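Side-chain contacts in thioredoxin (H-type,TRX-H) (Edwardsiella tarda, PDB 5ZF2), which probably acts as a secreted thioredoxin-like effector that inhibits ASK1-MAPK signalling in infected host cells and so promotes pathogenesis: residues A[3-8]-A[59-64]; A[11-16]-A[50-55]; A[66-71]-A[77-82]. One frame throughout, in Å; residues are numbered along the deposited sequence.

Contact 1: A[3-8]-A[59-64]; sequences EPYSDA and DTQKAA
In this thioredoxin fold the turn between edge strand 2-4 and helix 7-15 meets the start of helix 62-68, and the joint rests on Y5, Q61 and A64. The amide of Q61 reaches across to the backbone of the turn: its NE2 donates to Y5 O at 2.9 Å, with an N-H...O angle of 154°. The acceptor lies in the plane of the amide, whereas the donor stands above the carbonyl plane of Y5, well off a lone-pair direction. The same NE2 sits at the edge of the Y5 ring, 3.6 Å from Y5 CD2, and the amide and ring planes are turned 66° apart. Because Q61 OE1 accepts from the backbone N of N57, both ends of the amide are engaged and its rotation is fixed. One face of the Y5 ring receives the methyl of A64 in a CH-pi contact, with A64 CB 4.2 Å from the ring centroid and displaced toward the rim at CD2 and CE2. The first torsion, with CG anti to the backbone N (chi1 178°), turns the Y5 ring toward A64. Y5 OH lies 2.9 Å from D7 OD1, with Q67 OE1 also near. Y5 and A64 both pack on V56 of strand 52-57, the neighbour of strand 2-4 in the sheet, so the joint lies over that edge of the sheet.

Contact 2: A[11-16]-A[50-55]; sequences TQAQAS and DLRVFK
A13 and Q12 of helix 7-15 bear on R52 and F54, which project from the same side of strand 52-57. The methyl of A13 meets the rim of the F54 ring near its plane, at 3.5 Å between A13 CB and F54 CE2 and equally near CZ. The same CB lies over one face of the R52 guanidinium, 4.0 Å from R52 NH1 and offset toward the rim. At the edge of that group comes the amide of Q12, whose NE2 is 3.7 Å from R52 NH1; the two planes are inclined by 41° and no hydrogen bond links them. Bends at chi2 (-74°) and chi3 place the R52 guanidinium beside A13 and Q12. Its polar partners lie outside the two segments: NH2 forms a salt bridge with E3 OE1, and NE a hydrogen bond with S1. A13 O accepts from both the backbone N and the hydroxyl of S16, with S16 OG 2.6 Å from A13 O. The axes of helix 11-15 and strand 52-55 run nearly antiparallel (155°) and approach to 9.9 Å; F54 touches V20 of strand 20-25 and E3 of strand 2-4, the two strands flanking 52-57 in the sheet.

Contact 3: A[66-71]-A[77-82]; sequences QQFRVS and ILYRNG
The hydroxyl of Y79 comes to the edge of the F68 ring, near its plane, with Y79 OH 3.1 Å from F68 CD1 and somewhat farther from CE1. Over one face of the same ring lies the side chain of Q67, whose CG stands 4.2 Å above the plane of the F68 ring and offset toward the rim. The two aromatic side chains do not stack: the phenol presents its oxygen end, and F68 CE1 comes no nearer to Y79 CZ than 4.2 Å. F10 of helix 7-15 adds an edge-to-face ring contact to F68. The tip of I77 is the other meeting point. Its CD1 lies 3.7 Å from F68 CB, at a like distance from the backbone O of F68, and 3.8 Å from V70 CG2. I77 CG1 is anti to the carbonyl carbon (chi1 -50°) and the chain extends beyond it (chi2 169°), which sends CD1 into the angle between F68 and V70.

The contact spans the exit of helix 62-68. R69, with positive phi, closes the last turn in a Schellman motif, R69 N bonding back to Q66 O at 3.2 Å; V70 then follows in extended conformation, directing its side chain toward I77 as the chain heads for strand 75-80. In the thioredoxin fold this is where the helix hands over to the antiparallel strand 75-80, and the contact packs the helix end on the sheet. I77 and Y79 stand two residues apart on strand 75-80 and face the same layer of the fold. F68 and Y79 also touch V22 of neighbouring strand 20-25, V70 touches V24, and the backbone O of F68 accepts from R87 NH2 of strand 83-89.

From the N terminus, strand 2-4 and helix 7-15 open contacts 1 and 2 in turn. The chain then passes through strand 20-25 and helix 30-43 to strand 52-57, where contact 2 closes; contact 1 closes only afterwards, at helix 62-68, and so encloses it. Contact 3 follows in series, a short loop from the end of that helix to strand 75-80. Backbone pairing of E3 and Y5 with K55 joins contacts 1 and 2, the ring of Y5 packs against that of F68 between contacts 1 and 3, and Q14 meets Y79 between contacts 2 and 3. Together they tie helices 7-15 and 62-68 to the central sheet.

Contact 1: A[3-8]-A[59-64]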
ATOM      1  N   GLU A   3       3.802   7.235  -4.296  1.00 12.56           N
ATOM      2  CA  GLU A   3       3.679   7.594  -5.698  1.00 12.60           C
ATOM      3  C   GLU A   3       2.561   6.774  -6.315  1.00 15.48           C
ATOM      4  O   GLU A   3       2.157   5.747  -5.751  1.00 11.81           O
ATOM      5  CB  GLU A   3       5.010   7.384  -6.436  1.00 22.36           C
ATOM      6  CG  GLU A   3       5.449   5.943  -6.599  1.00 20.72           C
ATOM      7  CD  GLU A   3       6.980   5.856  -6.795  1.00 32.96           C
ATOM      8  OE1 GLU A   3       7.726   5.682  -5.798  1.00 28.72           O
ATOM      9  OE2 GLU A   3       7.440   6.005  -7.947  1.00 32.91           O
ATOM     10  N   PRO A   4       1.994   7.221  -7.437  1.00 17.07           N
ATOM     11  CA  PRO A   4       0.996   6.413  -8.132  1.00 17.00           C
ATOM     12  C   PRO A   4       1.634   5.137  -8.643  1.00 12.71           C
ATOM     13  O   PRO A   4       2.801   5.122  -9.050  1.00 14.00           O
ATOM     14  CB  PRO A   4       0.548   7.303  -9.306  1.00 18.79           C
ATOM     15  CG  PRO A   4       1.160   8.619  -9.085  1.00 20.55           C
ATOM     16  CD  PRO A   4       2.337   8.449  -8.181  1.00 20.14           C
ATOM     17  N   TYR A   5       0.851   4.068  -8.640  1.00 13.86           N
ATOM     18  CA  TYR A   5       1.324   2.828  -9.227  1.00 14.68           C
ATOM     19  C   TYR A   5       1.632   3.016 -10.710  1.00 20.45           C
ATOM     20  O   TYR A   5       0.834   3.585 -11.471  1.00 15.10           O
ATOM     21  CB  TYR A   5       0.299   1.700  -9.068  1.00 12.30           C
ATOM     22  CG  TYR A   5       0.793   0.445  -9.737  1.00 19.09           C
ATOM     23  CD1 TYR A   5       1.632  -0.445  -9.064  1.00 16.86           C
ATOM     24  CD2 TYR A   5       0.495   0.196 -11.076  1.00 20.00           C
ATOM     25  CE1 TYR A   5       2.113  -1.579  -9.698  1.00 18.22           C
ATOM     26  CE2 TYR A   5       0.976  -0.900 -11.711  1.00 25.67           C
ATOM     27  CZ  TYR A   5       1.771  -1.792 -11.024  1.00 26.53           C
ATOM     28  OH  TYR A   5       2.216  -2.892 -11.711  1.00 34.42           O
ATOM     29  N   SER A   6       2.802   2.521 -11.105  1.00 19.07           N
ATOM     30  CA  SER A   6       3.147   2.251 -12.490  1.00 16.71           C
ATOM     31  C   SER A   6       3.987   0.993 -12.491  1.00 22.00           C
ATOM     32  O   SER A   6       4.634   0.669 -11.489  1.00 16.09           O
ATOM     33  CB  SER A   6       3.913   3.408 -13.146  1.00 23.35           C
ATOM     34  OG  SER A   6       5.246   3.486 -12.671  1.00 18.68           O
ATOM     35  N   ASP A   7       3.902   0.249 -13.598  1.00 27.17           N
ATOM     36  CA  ASP A   7       4.691  -0.968 -13.764  1.00 28.85           C
ATOM     37  C   ASP A   7       6.165  -0.708 -13.492  1.00 20.82           C
ATOM     38  O   ASP A   7       6.789  -1.410 -12.691  1.00 19.92           O
ATOM     39  CB  ASP A   7       4.521  -1.529 -15.180  1.00 33.59           C
ATOM     40  CG  ASP A   7       3.094  -1.973 -15.476  1.00 45.67           C
ATOM     41  OD1 ASP A   7       2.346  -2.222 -14.506  1.00 34.05           O
ATOM     42  OD2 ASP A   7       2.733  -2.079 -16.681  1.00 49.87           O
ATOM     43  N   ALA A   8       6.734   0.324 -14.129  1.00 18.44           N
ATOM     44  CA  ALA A   8       8.179   0.513 -14.056  1.00 18.79           C
ATOM     45  C   ALA A   8       8.624   0.927 -12.657  1.00 19.41           C
ATOM     46  O   ALA A   8       9.647   0.447 -12.158  1.00 17.64           O
ATOM     47  CB  ALA A   8       8.635   1.543 -15.088  1.00 20.40           C
ATOM     48  N   ASP A  59     -10.315   1.828  -9.662  1.00 29.35           N
ATOM     49  CA  ASP A  59     -11.163   2.037 -10.831  1.00 27.93           C
ATOM     50  C   ASP A  59     -10.395   2.002 -12.153  1.00 29.56           C
ATOM     51  O   ASP A  59     -10.963   1.576 -13.164  1.00 27.62           O
ATOM     52  CB  ASP A  59     -11.923   3.362 -10.715  1.00 37.06           C
ATOM     53  CG  ASP A  59     -12.973   3.341  -9.614  1.00 45.70           C
ATOM     54  OD1 ASP A  59     -13.513   2.257  -9.309  1.00 40.83           O
ATOM     55  OD2 ASP A  59     -13.279   4.418  -9.062  1.00 51.80           O
ATOM     56  N   THR A  60      -9.125   2.421 -12.190  1.00 23.93           N
ATOM     57  CA  THR A  60      -8.470   2.665 -13.470  1.00 30.30           C
ATOM     58  C   THR A  60      -7.283   1.762 -13.789  1.00 34.16           C
ATOM     59  O   THR A  60      -6.781   1.821 -14.917  1.00 36.12           O
ATOM     60  CB  THR A  60      -8.001   4.125 -13.548  1.00 30.67           C
ATOM     61  OG1 THR A  60      -6.994   4.349 -12.556  1.00 31.03           O
ATOM     62  CG2 THR A  60      -9.160   5.085 -13.290  1.00 30.41           C
ATOM     63  N   GLN A  61      -6.814   0.936 -12.860  1.00 22.37           N
ATOM     64  CA  GLN A  61      -5.622   0.121 -13.079  1.00 21.58           C
ATOM     65  C   GLN A  61      -5.974  -1.353 -12.881  1.00 27.84           C
ATOM     66  O   GLN A  61      -5.504  -1.999 -11.944  1.00 20.59           O
ATOM     67  CB  GLN A  61      -4.477   0.606 -12.144  1.00 27.09           C
ATOM     68  CG  GLN A  61      -4.232   2.129 -12.304  1.00 20.52           C
ATOM     69  CD  GLN A  61      -3.043   2.646 -11.484  1.00 30.45           C
ATOM     70  OE1 GLN A  61      -3.205   3.013 -10.321  1.00 25.07           O
ATOM     71  NE2 GLN A  61      -1.854   2.722 -12.110  1.00 23.87           N
ATOM     72  N   LYS A  62      -6.783  -1.894 -13.806  1.00 22.60           N
ATOM     73  CA  LYS A  62      -7.304  -3.238 -13.620  1.00 22.77           C
ATOM     74  C   LYS A  62      -6.220  -4.303 -13.789  1.00 27.90           C
ATOM     75  O   LYS A  62      -6.262  -5.340 -13.115  1.00 26.79           O
ATOM     76  CB  LYS A  62      -8.477  -3.451 -14.583  1.00 34.16           C
ATOM     77  CG  LYS A  62      -9.629  -2.454 -14.317  1.00 24.92           C
ATOM     78  CD  LYS A  62     -10.207  -2.728 -12.921  1.00 27.14           C
ATOM     79  CE  LYS A  62     -11.581  -2.132 -12.702  1.00 29.18           C
ATOM     80  NZ  LYS A  62     -11.999  -2.169 -11.261  1.00 25.05           N
ATOM     81  N   ALA A  63      -5.235  -4.072 -14.660  1.00 26.12           N
ATOM     82  CA  ALA A  63      -4.141  -5.031 -14.791  1.00 28.03           C
ATOM     83  C   ALA A  63      -3.375  -5.160 -13.483  1.00 26.76           C
ATOM     84  O   ALA A  63      -2.946  -6.264 -13.103  1.00 19.77           O
ATOM     85  CB  ALA A  63      -3.203  -4.619 -15.931  1.00 34.81           C
ATOM     86  N   ALA A  64      -3.225  -4.048 -12.755  1.00 22.19           N
ATOM     87  CA  ALA A  64      -2.559  -4.101 -11.459  1.00 26.84           C
ATOM     88  C   ALA A  64      -3.346  -4.949 -10.464  1.00 19.33           C
ATOM     89  O   ALA A  64      -2.756  -5.717  -9.693  1.00 20.83           O
ATOM     90  CB  ALA A  64      -2.349  -2.677 -10.921  1.00 24.33           C
TER

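Contact 2: A[11-16]-A[50-55]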
ATOM      1  N   THR A  11       8.307  -2.270 -10.275  1.00 16.50           N
ATOM      2  CA  THR A  11       9.315  -3.302 -10.475  1.00 22.66           C
ATOM      3  C   THR A  11      10.676  -2.826  -9.982  1.00 23.92           C
ATOM      4  O   THR A  11      11.435  -3.601  -9.381  1.00 20.94           O
ATOM      5  CB  THR A  11       9.394  -3.726 -11.952  1.00 34.59           C
ATOM      6  OG1 THR A  11       9.938  -2.671 -12.733  1.00 46.39           O
ATOM      7  CG2 THR A  11       8.023  -4.089 -12.514  1.00 31.71           C
ATOM      8  N   GLN A  12      10.984  -1.540 -10.177  1.00 18.53           N
ATOM      9  CA  GLN A  12      12.261  -1.032  -9.692  1.00 19.51           C
ATOM     10  C   GLN A  12      12.290  -1.008  -8.166  1.00 20.62           C
ATOM     11  O   GLN A  12      13.308  -1.357  -7.556  1.00 20.04           O
ATOM     12  CB  GLN A  12      12.534   0.350 -10.278  1.00 25.04           C
ATOM     13  CG  GLN A  12      13.793   1.001  -9.760  1.00 32.43           C
ATOM     14  CD  GLN A  12      13.553   2.429  -9.315  1.00 50.54           C
ATOM     15  OE1 GLN A  12      13.535   3.338 -10.141  1.00 52.13           O
ATOM     16  NE2 GLN A  12      13.323   2.631  -8.013  1.00 57.63           N
ATOM     17  N   ALA A  13      11.175  -0.632  -7.528  1.00 16.89           N
ATOM     18  CA  ALA A  13      11.112  -0.709  -6.068  1.00 21.71           C
ATOM     19  C   ALA A  13      11.302  -2.144  -5.569  1.00 16.51           C
ATOM     20  O   ALA A  13      12.060  -2.384  -4.618  1.00 18.71           O
ATOM     21  CB  ALA A  13       9.783  -0.130  -5.562  1.00 14.24           C
ATOM     22  N   GLN A  14      10.651  -3.119  -6.207  1.00 17.97           N
ATOM     23  CA  GLN A  14      10.783  -4.506  -5.750  1.00 14.78           C
ATOM     24  C   GLN A  14      12.205  -5.029  -5.888  1.00 19.67           C
ATOM     25  O   GLN A  14      12.641  -5.860  -5.081  1.00 21.40           O
ATOM     26  CB  GLN A  14       9.833  -5.419  -6.520  1.00 19.19           C
ATOM     27  CG  GLN A  14       8.377  -5.131  -6.236  1.00 21.06           C
ATOM     28  CD  GLN A  14       7.932  -5.693  -4.900  1.00 25.39           C
ATOM     29  OE1 GLN A  14       8.340  -5.213  -3.839  1.00 21.75           O
ATOM     30  NE2 GLN A  14       7.089  -6.717  -4.949  1.00 20.26           N
ATOM     31  N   ALA A  15      12.931  -4.596  -6.909  1.00 19.81           N
ATOM     32  CA  ALA A  15      14.305  -5.048  -7.087  1.00 24.01           C
ATOM     33  C   ALA A  15      15.297  -4.322  -6.173  1.00 26.51           C
ATOM     34  O   ALA A  15      16.435  -4.782  -6.032  1.00 19.36           O
ATOM     35  CB  ALA A  15      14.713  -4.872  -8.550  1.00 20.78           C
ATOM     36  N   SER A  16      14.883  -3.234  -5.520  1.00 23.30           N
ATOM     37  CA  SER A  16      15.776  -2.387  -4.740  1.00 24.12           C
ATOM     38  C   SER A  16      16.138  -2.966  -3.378  1.00 20.63           C
ATOM     39  O   SER A  16      17.089  -2.484  -2.757  1.00 22.71           O
ATOM     40  CB  SER A  16      15.130  -1.019  -4.503  1.00 21.89           C
ATOM     41  OG  SER A  16      14.074  -1.140  -3.545  1.00 17.82           O
ATOM     42  N   ASP A  50      12.346   3.757   4.735  1.00 12.22           N
ATOM     43  CA  ASP A  50      12.682   3.067   3.495  1.00 16.19           C
ATOM     44  C   ASP A  50      11.457   2.586   2.726  1.00 12.07           C
ATOM     45  O   ASP A  50      11.605   2.006   1.647  1.00 13.77           O
ATOM     46  CB  ASP A  50      13.586   1.870   3.778  1.00 21.49           C
ATOM     47  CG  ASP A  50      14.937   2.291   4.351  1.00 31.85           C
ATOM     48  OD1 ASP A  50      15.477   3.340   3.930  1.00 35.20           O
ATOM     49  OD2 ASP A  50      15.438   1.583   5.237  1.00 31.88           O
ATOM     50  N   LEU A  51      10.261   2.813   3.244  1.00 13.39           N
ATOM     51  CA  LEU A  51       9.076   2.216   2.650  1.00 14.31           C
ATOM     52  C   LEU A  51       8.729   2.939   1.353  1.00 16.03           C
ATOM     53  O   LEU A  51       8.765   4.167   1.285  1.00 18.45           O
ATOM     54  CB  LEU A  51       7.908   2.287   3.634  1.00 13.66           C
ATOM     55  CG  LEU A  51       6.590   1.693   3.164  1.00 14.32           C
ATOM     56  CD1 LEU A  51       6.748   0.230   3.013  1.00 14.72           C
ATOM     57  CD2 LEU A  51       5.483   1.997   4.210  1.00 17.97           C
ATOM     58  N   ARG A  52       8.428   2.177   0.315  1.00 12.95           N
ATOM     59  CA  ARG A  52       8.018   2.717  -0.972  1.00 11.18           C
ATOM     60  C   ARG A  52       6.539   2.368  -1.147  1.00 12.65           C
ATOM     61  O   ARG A  52       6.195   1.196  -1.323  1.00 11.55           O
ATOM     62  CB  ARG A  52       8.857   2.128  -2.101  1.00 16.55           C
ATOM     63  CG  ARG A  52      10.346   2.184  -1.881  1.00 21.76           C
ATOM     64  CD  ARG A  52      10.863   3.591  -2.069  1.00 25.47           C
ATOM     65  NE  ARG A  52      10.527   4.134  -3.385  1.00 42.89           N
ATOM     66  CZ  ARG A  52      11.146   3.818  -4.524  1.00 44.32           C
ATOM     67  NH1 ARG A  52      12.154   2.943  -4.534  1.00 43.68           N
ATOM     68  NH2 ARG A  52      10.747   4.378  -5.665  1.00 44.90           N
ATOM     69  N   VAL A  53       5.680   3.378  -1.115  1.00 10.63           N
ATOM     70  CA  VAL A  53       4.225   3.198  -1.177  1.00 10.52           C
ATOM     71  C   VAL A  53       3.760   3.455  -2.598  1.00 12.06           C
ATOM     72  O   VAL A  53       4.143   4.466  -3.203  1.00 11.48           O
ATOM     73  CB  VAL A  53       3.513   4.148  -0.203  1.00 11.44           C
ATOM     74  CG1 VAL A  53       1.971   3.960  -0.280  1.00 15.02           C
ATOM     75  CG2 VAL A  53       4.062   3.962   1.203  1.00 10.05           C
ATOM     76  N   PHE A  54       2.940   2.542  -3.143  1.00 11.78           N
ATOM     77  CA  PHE A  54       2.326   2.743  -4.448  1.00 14.11           C
ATOM     78  C   PHE A  54       0.810   2.749  -4.316  1.00 17.19           C
ATOM     79  O   PHE A  54       0.225   1.792  -3.796  1.00 13.43           O
ATOM     80  CB  PHE A  54       2.768   1.672  -5.444  1.00 12.70           C
ATOM     81  CG  PHE A  54       4.226   1.718  -5.719  1.00 18.38           C
ATOM     82  CD1 PHE A  54       4.723   2.566  -6.710  1.00 13.58           C
ATOM     83  CD2 PHE A  54       5.101   0.947  -4.980  1.00 13.07           C
ATOM     84  CE1 PHE A  54       6.072   2.637  -6.958  1.00 15.89           C
ATOM     85  CE2 PHE A  54       6.472   1.028  -5.209  1.00 16.09           C
ATOM     86  CZ  PHE A  54       6.946   1.882  -6.197  1.00 15.48           C
ATOM     87  N   LYS A  55       0.184   3.822  -4.790  1.00 14.15           N
ATOM     88  CA  LYS A  55      -1.265   3.950  -4.757  1.00 15.03           C
ATOM     89  C   LYS A  55      -1.837   3.383  -6.050  1.00 19.31           C
ATOM     90  O   LYS A  55      -1.559   3.898  -7.144  1.00 17.10           O
ATOM     91  CB  LYS A  55      -1.675   5.409  -4.564  1.00 24.59           C
ATOM     92  CG  LYS A  55      -1.162   6.050  -3.254  1.00 23.49           C
ATOM     93  CD  LYS A  55      -2.122   5.840  -2.078  1.00 40.26           C
ATOM     94  CE  LYS A  55      -1.671   6.628  -0.835  1.00 43.29           C
ATOM     95  NZ  LYS A  55      -1.780   8.118  -0.992  1.00 39.39           N
TER

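Contact 3: A[66-71]-A[77-82]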
ATOM      1  N   GLN A  66      -5.280  -7.598 -10.975  1.00 20.17           N
ATOM      2  CA  GLN A  66      -5.082  -9.021 -11.218  1.00 21.30           C
ATOM      3  C   GLN A  66      -3.712  -9.468 -10.731  1.00 19.41           C
ATOM      4  O   GLN A  66      -3.578 -10.514 -10.092  1.00 22.23           O
ATOM      5  CB  GLN A  66      -5.247  -9.340 -12.704  1.00 29.67           C
ATOM      6  CG  GLN A  66      -6.699  -9.448 -13.146  1.00 42.60           C
ATOM      7  CD  GLN A  66      -7.444 -10.597 -12.472  1.00 51.85           C
ATOM      8  OE1 GLN A  66      -6.864 -11.647 -12.183  1.00 51.71           O
ATOM      9  NE2 GLN A  66      -8.738 -10.401 -12.222  1.00 47.08           N
ATOM     10  N   GLN A  67      -2.687  -8.669 -11.004  1.00 18.78           N
ATOM     11  CA  GLN A  67      -1.339  -8.983 -10.544  1.00 24.08           C
ATOM     12  C   GLN A  67      -1.281  -9.174  -9.025  1.00 28.83           C
ATOM     13  O   GLN A  67      -0.574 -10.058  -8.519  1.00 24.86           O
ATOM     14  CB  GLN A  67      -0.418  -7.845 -10.984  1.00 23.02           C
ATOM     15  CG  GLN A  67       0.965  -7.870 -10.396  1.00 44.13           C
ATOM     16  CD  GLN A  67       1.823  -6.724 -10.939  1.00 50.54           C
ATOM     17  OE1 GLN A  67       1.303  -5.672 -11.309  1.00 46.83           O
ATOM     18  NE2 GLN A  67       3.132  -6.921 -10.978  1.00 54.09           N
ATOM     19  N   PHE A  68      -2.000  -8.340  -8.281  1.00 17.03           N
ATOM     20  CA  PHE A  68      -1.983  -8.337  -6.828  1.00 16.43           C
ATOM     21  C   PHE A  68      -3.079  -9.197  -6.211  1.00 17.08           C
ATOM     22  O   PHE A  68      -3.119  -9.317  -4.984  1.00 20.67           O
ATOM     23  CB  PHE A  68      -2.114  -6.891  -6.330  1.00 16.04           C
ATOM     24  CG  PHE A  68      -0.944  -6.016  -6.717  1.00 19.45           C
ATOM     25  CD1 PHE A  68       0.346  -6.405  -6.420  1.00 21.36           C
ATOM     26  CD2 PHE A  68      -1.141  -4.816  -7.407  1.00 20.27           C
ATOM     27  CE1 PHE A  68       1.426  -5.618  -6.775  1.00 24.73           C
ATOM     28  CE2 PHE A  68      -0.066  -4.031  -7.774  1.00 20.79           C
ATOM     29  CZ  PHE A  68       1.221  -4.430  -7.457  1.00 20.51           C
ATOM     30  N   ARG A  69      -3.950  -9.797  -7.029  1.00 18.07           N
ATOM     31  CA  ARG A  69      -5.041 -10.644  -6.553  1.00 18.86           C
ATOM     32  C   ARG A  69      -5.934  -9.834  -5.605  1.00 22.31           C
ATOM     33  O   ARG A  69      -6.185 -10.205  -4.455  1.00 19.50           O
ATOM     34  CB  ARG A  69      -4.475 -11.922  -5.905  1.00 23.79           C
ATOM     35  CG  ARG A  69      -5.483 -12.884  -5.243  1.00 32.85           C
ATOM     36  CD  ARG A  69      -4.806 -14.130  -4.626  1.00 27.28           C
ATOM     37  NE  ARG A  69      -4.280 -13.859  -3.284  1.00 25.44           N
ATOM     38  CZ  ARG A  69      -5.027 -13.695  -2.193  1.00 29.11           C
ATOM     39  NH1 ARG A  69      -6.351 -13.761  -2.251  1.00 30.71           N
ATOM     40  NH2 ARG A  69      -4.451 -13.465  -1.026  1.00 31.33           N
ATOM     41  N   VAL A  70      -6.368  -8.674  -6.092  1.00 19.12           N
ATOM     42  CA  VAL A  70      -7.126  -7.705  -5.307  1.00 19.22           C
ATOM     43  C   VAL A  70      -8.544  -7.652  -5.837  1.00 26.33           C
ATOM     44  O   VAL A  70      -8.752  -7.428  -7.034  1.00 20.94           O
ATOM     45  CB  VAL A  70      -6.486  -6.307  -5.362  1.00 20.95           C
ATOM     46  CG1 VAL A  70      -7.419  -5.257  -4.735  1.00 18.90           C
ATOM     47  CG2 VAL A  70      -5.144  -6.335  -4.660  1.00 22.12           C
ATOM     48  N   SER A  71      -9.518  -7.838  -4.945  1.00 20.99           N
ATOM     49  CA  SER A  71     -10.915  -7.747  -5.326  1.00 23.33           C
ATOM     50  C   SER A  71     -11.668  -6.635  -4.614  1.00 22.90           C
ATOM     51  O   SER A  71     -12.830  -6.398  -4.950  1.00 28.12           O
ATOM     52  CB  SER A  71     -11.637  -9.086  -5.074  1.00 27.09           C
ATOM     53  OG  SER A  71     -11.569  -9.468  -3.705  1.00 32.77           O
ATOM     54  N   ILE A  77      -1.199  -4.279   0.846  1.00  9.78           N
ATOM     55  CA  ILE A  77      -0.318  -5.434   0.708  1.00 14.35           C
ATOM     56  C   ILE A  77       1.104  -4.995   0.991  1.00 17.01           C
ATOM     57  O   ILE A  77       1.609  -4.070   0.349  1.00 12.38           O
ATOM     58  CB  ILE A  77      -0.381  -6.060  -0.691  1.00 10.11           C
ATOM     59  CG1 ILE A  77      -1.842  -6.301  -1.101  1.00 14.19           C
ATOM     60  CG2 ILE A  77       0.488  -7.361  -0.685  1.00  9.91           C
ATOM     61  CD1 ILE A  77      -1.999  -6.672  -2.589  1.00 15.15           C
ATOM     62  N   LEU A  78       1.763  -5.673   1.912  1.00  9.75           N
ATOM     63  CA  LEU A  78       3.112  -5.281   2.306  1.00 13.63           C
ATOM     64  C   LEU A  78       4.085  -6.283   1.704  1.00 16.04           C
ATOM     65  O   LEU A  78       3.898  -7.493   1.839  1.00 13.84           O
ATOM     66  CB  LEU A  78       3.267  -5.221   3.829  1.00 11.22           C
ATOM     67  CG  LEU A  78       4.670  -4.814   4.313  1.00 14.20           C
ATOM     68  CD1 LEU A  78       5.034  -3.360   3.869  1.00 12.40           C
ATOM     69  CD2 LEU A  78       4.811  -4.948   5.829  1.00 17.08           C
ATOM     70  N   TYR A  79       5.104  -5.778   1.025  1.00 11.62           N
ATOM     71  CA  TYR A  79       6.180  -6.603   0.498  1.00 10.74           C
ATOM     72  C   TYR A  79       7.476  -6.269   1.210  1.00 14.78           C
ATOM     73  O   TYR A  79       7.721  -5.114   1.569  1.00 16.35           O
ATOM     74  CB  TYR A  79       6.380  -6.383  -1.010  1.00 10.72           C
ATOM     75  CG  TYR A  79       5.221  -6.796  -1.850  1.00 11.90           C
ATOM     76  CD1 TYR A  79       4.113  -5.984  -1.961  1.00 13.48           C
ATOM     77  CD2 TYR A  79       5.234  -7.999  -2.547  1.00 15.38           C
ATOM     78  CE1 TYR A  79       3.040  -6.341  -2.737  1.00 17.76           C
ATOM     79  CE2 TYR A  79       4.148  -8.380  -3.326  1.00 18.00           C
ATOM     80  CZ  TYR A  79       3.061  -7.546  -3.408  1.00 19.00           C
ATOM     81  OH  TYR A  79       1.997  -7.879  -4.181  1.00 22.01           O
ATOM     82  N   ARG A  80       8.313  -7.290   1.406  1.00 14.59           N
ATOM     83  CA  ARG A  80       9.689  -7.088   1.848  1.00 13.62           C
ATOM     84  C   ARG A  80      10.584  -7.912   0.939  1.00 20.10           C
ATOM     85  O   ARG A  80      10.290  -9.084   0.671  1.00 16.62           O
ATOM     86  CB  ARG A  80       9.880  -7.460   3.330  1.00 19.94           C
ATOM     87  CG  ARG A  80       9.247  -6.417   4.265  1.00 28.58           C
ATOM     88  CD  ARG A  80       9.378  -6.738   5.750  1.00 29.18           C
ATOM     89  NE  ARG A  80       8.821  -5.668   6.572  1.00 23.51           N
ATOM     90  CZ  ARG A  80       8.357  -5.858   7.800  1.00 28.62           C
ATOM     91  NH1 ARG A  80       8.397  -7.066   8.309  1.00 29.47           N
ATOM     92  NH2 ARG A  80       7.850  -4.861   8.527  1.00 25.74           N
ATOM     93  N   ASN A  81      11.622  -7.268   0.410  1.00 19.98           N
ATOM     94  CA  ASN A  81      12.578  -7.902  -0.488  1.00 21.70           C
ATOM     95  C   ASN A  81      11.873  -8.528  -1.688  1.00 23.96           C
ATOM     96  O   ASN A  81      12.287  -9.580  -2.193  1.00 24.80           O
ATOM     97  CB  ASN A  81      13.431  -8.943   0.249  1.00 23.91           C
ATOM     98  CG  ASN A  81      14.712  -9.267  -0.494  1.00 36.16           C
ATOM     99  OD1 ASN A  81      15.316  -8.392  -1.127  1.00 42.24           O
ATOM    100  ND2 ASN A  81      15.115 -10.538  -0.455  1.00 37.31           N
ATOM    101  N   GLY A  82      10.791  -7.893  -2.136  1.00 16.97           N
ATOM    102  CA  GLY A  82      10.112  -8.324  -3.344  1.00 20.17           C
ATOM    103  C   GLY A  82       9.099  -9.428  -3.155  1.00 24.19           C
ATOM    104  O   GLY A  82       8.588  -9.942  -4.150  1.00 17.87           O
TER